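Local structure of transcription initiation factor IIB,Transcription initiation factor IIB (Methanocaldococcus jannaschii, 5O9J) at residues Gly51-Ile55 and Phe65-Ser69. The protein is a mini-intein of the HINT fold that probably excises itself from transcription factor IIB and joins the flanking protein segments. Residues are numbered along the deposited sequence; the frame is centred on the assembly and turned at random.
Sequences GIEVI and FMPVS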
ATOM      1  N   GLY A  51      20.072  -3.537   4.054  1.00 52.14           N
ATOM      2  CA  GLY A  51      20.386  -3.622   2.638  1.00 54.77           C
ATOM      3  C   GLY A  51      19.175  -3.770   1.740  1.00 51.57           C
ATOM      4  O   GLY A  51      19.282  -4.273   0.624  1.00 51.00           O
ATOM      5  N   ILE A  52      18.017  -3.334   2.223  1.00 49.00           N
ATOM      6  CA  ILE A  52      16.819  -3.357   1.402  1.00 42.87           C
ATOM      7  C   ILE A  52      16.273  -1.959   1.164  1.00 40.46           C
ATOM      8  O   ILE A  52      16.147  -1.150   2.089  1.00 35.51           O
ATOM      9  CB  ILE A  52      15.738  -4.238   2.021  1.00 46.05           C
ATOM     10  CG1 ILE A  52      16.178  -5.703   1.930  1.00 47.67           C
ATOM     11  CG2 ILE A  52      14.402  -4.024   1.317  1.00 39.88           C
ATOM     12  CD1 ILE A  52      15.081  -6.682   2.066  1.00 45.69           C
ATOM     13  N   GLU A  53      15.964  -1.683  -0.098  1.00 37.29           N
ATOM     14  CA  GLU A  53      15.422  -0.398  -0.497  1.00 37.11           C
ATOM     15  C   GLU A  53      14.176  -0.600  -1.347  1.00 34.21           C
ATOM     16  O   GLU A  53      14.098  -1.547  -2.123  1.00 36.14           O
ATOM     17  CB  GLU A  53      16.470   0.413  -1.267  1.00 37.77           C
ATOM     18  CG  GLU A  53      17.813   0.528  -0.559  1.00 36.60           C
ATOM     19  CD  GLU A  53      18.723   1.574  -1.180  1.00 47.23           C
ATOM     20  OE1 GLU A  53      18.627   1.812  -2.405  1.00 45.85           O
ATOM     21  OE2 GLU A  53      19.536   2.169  -0.438  1.00 57.11           O
ATOM     22  N   VAL A  54      13.202   0.293  -1.196  1.00 30.58           N
ATOM     23  CA  VAL A  54      11.986   0.222  -1.995  1.00 30.19           C
ATOM     24  C   VAL A  54      11.754   1.555  -2.711  1.00 31.37           C
ATOM     25  O   VAL A  54      12.273   2.596  -2.285  1.00 31.05           O
ATOM     26  CB  VAL A  54      10.773  -0.137  -1.116  1.00 29.65           C
ATOM     27  CG1 VAL A  54      10.394   1.031  -0.208  1.00 26.30           C
ATOM     28  CG2 VAL A  54       9.589  -0.597  -1.961  1.00 29.50           C
ATOM     29  N   ILE A  55      11.000   1.527  -3.804  1.00 27.72           N
ATOM     30  CA  ILE A  55      10.645   2.764  -4.493  1.00 29.59           C
ATOM     31  C   ILE A  55       9.654   3.537  -3.647  1.00 28.70           C
ATOM     32  O   ILE A  55       8.620   3.015  -3.254  1.00 30.50           O
ATOM     33  CB  ILE A  55      10.030   2.521  -5.887  1.00 26.65           C
ATOM     34  CG1 ILE A  55      11.067   1.911  -6.822  1.00 30.04           C
ATOM     35  CG2 ILE A  55       9.503   3.835  -6.473  1.00 27.44           C
ATOM     36  CD1 ILE A  55      12.324   2.771  -6.997  1.00 34.73           C
ATOM     37  N   PHE A  65      14.734   5.036  -4.887  1.00 31.12           N
ATOM     38  CA  PHE A  65      14.975   3.973  -3.922  1.00 31.49           C
ATOM     39  C   PHE A  65      15.279   4.566  -2.550  1.00 35.01           C
ATOM     40  O   PHE A  65      16.131   5.445  -2.425  1.00 34.28           O
ATOM     41  CB  PHE A  65      16.120   3.070  -4.374  1.00 32.68           C
ATOM     42  CG  PHE A  65      15.721   2.081  -5.429  1.00 36.37           C
ATOM     43  CD1 PHE A  65      14.821   1.068  -5.139  1.00 34.59           C
ATOM     44  CD2 PHE A  65      16.236   2.172  -6.714  1.00 38.46           C
ATOM     45  CE1 PHE A  65      14.452   0.158  -6.098  1.00 35.28           C
ATOM     46  CE2 PHE A  65      15.870   1.266  -7.686  1.00 36.67           C
ATOM     47  CZ  PHE A  65      14.977   0.259  -7.382  1.00 40.69           C
ATOM     48  N   MET A  66      14.559   4.099  -1.533  1.00 31.74           N
ATOM     49  CA  MET A  66      14.735   4.561  -0.154  1.00 29.08           C
ATOM     50  C   MET A  66      14.873   3.368   0.781  1.00 33.63           C
ATOM     51  O   MET A  66      14.133   2.385   0.649  1.00 27.78           O
ATOM     52  CB  MET A  66      13.555   5.422   0.309  1.00 31.11           C
ATOM     53  CG  MET A  66      13.323   6.705  -0.497  1.00 35.47           C
ATOM     54  SD  MET A  66      14.535   7.974  -0.110  1.00 47.67           S
ATOM     55  CE  MET A  66      14.112   8.365   1.585  1.00 41.30           C
ATOM     56  N   PRO A  67      15.810   3.460   1.739  1.00 31.19           N
ATOM     57  CA  PRO A  67      16.039   2.417   2.749  1.00 33.71           C
ATOM     58  C   PRO A  67      14.787   1.998   3.499  1.00 30.64           C
ATOM     59  O   PRO A  67      14.026   2.844   3.963  1.00 32.15           O
ATOM     60  CB  PRO A  67      17.023   3.084   3.719  1.00 35.17           C
ATOM     61  CG  PRO A  67      17.783   4.036   2.866  1.00 37.00           C
ATOM     62  CD  PRO A  67      16.756   4.579   1.894  1.00 30.96           C
ATOM     63  N   VAL A  68      14.597   0.690   3.624  1.00 36.73           N
ATOM     64  CA  VAL A  68      13.597   0.128   4.526  1.00 31.86           C
ATOM     65  C   VAL A  68      14.305  -0.197   5.840  1.00 39.14           C
ATOM     66  O   VAL A  68      15.357  -0.836   5.839  1.00 39.27           O
ATOM     67  CB  VAL A  68      12.946  -1.134   3.939  1.00 33.66           C
ATOM     68  CG1 VAL A  68      11.926  -1.743   4.923  1.00 29.67           C
ATOM     69  CG2 VAL A  68      12.282  -0.809   2.593  1.00 35.24           C
ATOM     70  N   SER A  69      13.752   0.260   6.957  1.00 38.66           N
ATOM     71  CA  SER A  69      14.415   0.051   8.243  1.00 44.60           C
ATOM     72  C   SER A  69      13.973  -1.258   8.879  1.00 38.83           C
ATOM     73  O   SER A  69      14.783  -1.980   9.452  1.00 49.55           O
ATOM     74  CB  SER A  69      14.133   1.216   9.186  1.00 34.65           C
ATOM     75  OG  SER A  69      12.736   1.401   9.316  1.00 37.56           O
TER
HETATM   76  O   HOH W   1      17.072  -2.356   4.705  1.00 51.55           O
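The antiparallel beta hairpin of strands 52-57 and 63-67, at one side of a four-stranded sheet in the HINT fold of this intein, is pinned here by Val54 and Met66. They form a hydrogen-bonded pair: Val54 N gives to Met66 O at 2.9 Å, and Met66 N to Val54 O at 2.8 Å. Further along, Val68 N meets Ile52 O at 2.9 Å in an almost straight bond, and a water bridges Ile52 N and Val68 O beyond that bond. Glu53, Ile55, Phe65 and Pro67 share one face of the hairpin. Phe65 has CG anti to its carbonyl carbon (chi1 -78°), which carries the ring across to Ile55, whose CD1 sits over the ring centre in a CH-pi contact, 3.5 Å from the centroid and 11° off the normal. Replacing Phe65 with an alanine would probably leave the Ile55 methyl without its aromatic platform and the side chains of Ile12 and Lys14 on strand 10-15 less covered. The extended Glu53 brings OE1 to 3.4 Å from Phe65 CB, its carboxylate plane 27° from that of the ring. On the other face, Val54 packs towards Val166 and Phe172. There its CG1 meets Val68 CG2 at 3.8 Å, and the same Val68 methyl lies 4.1 Å from Ile52 CG2.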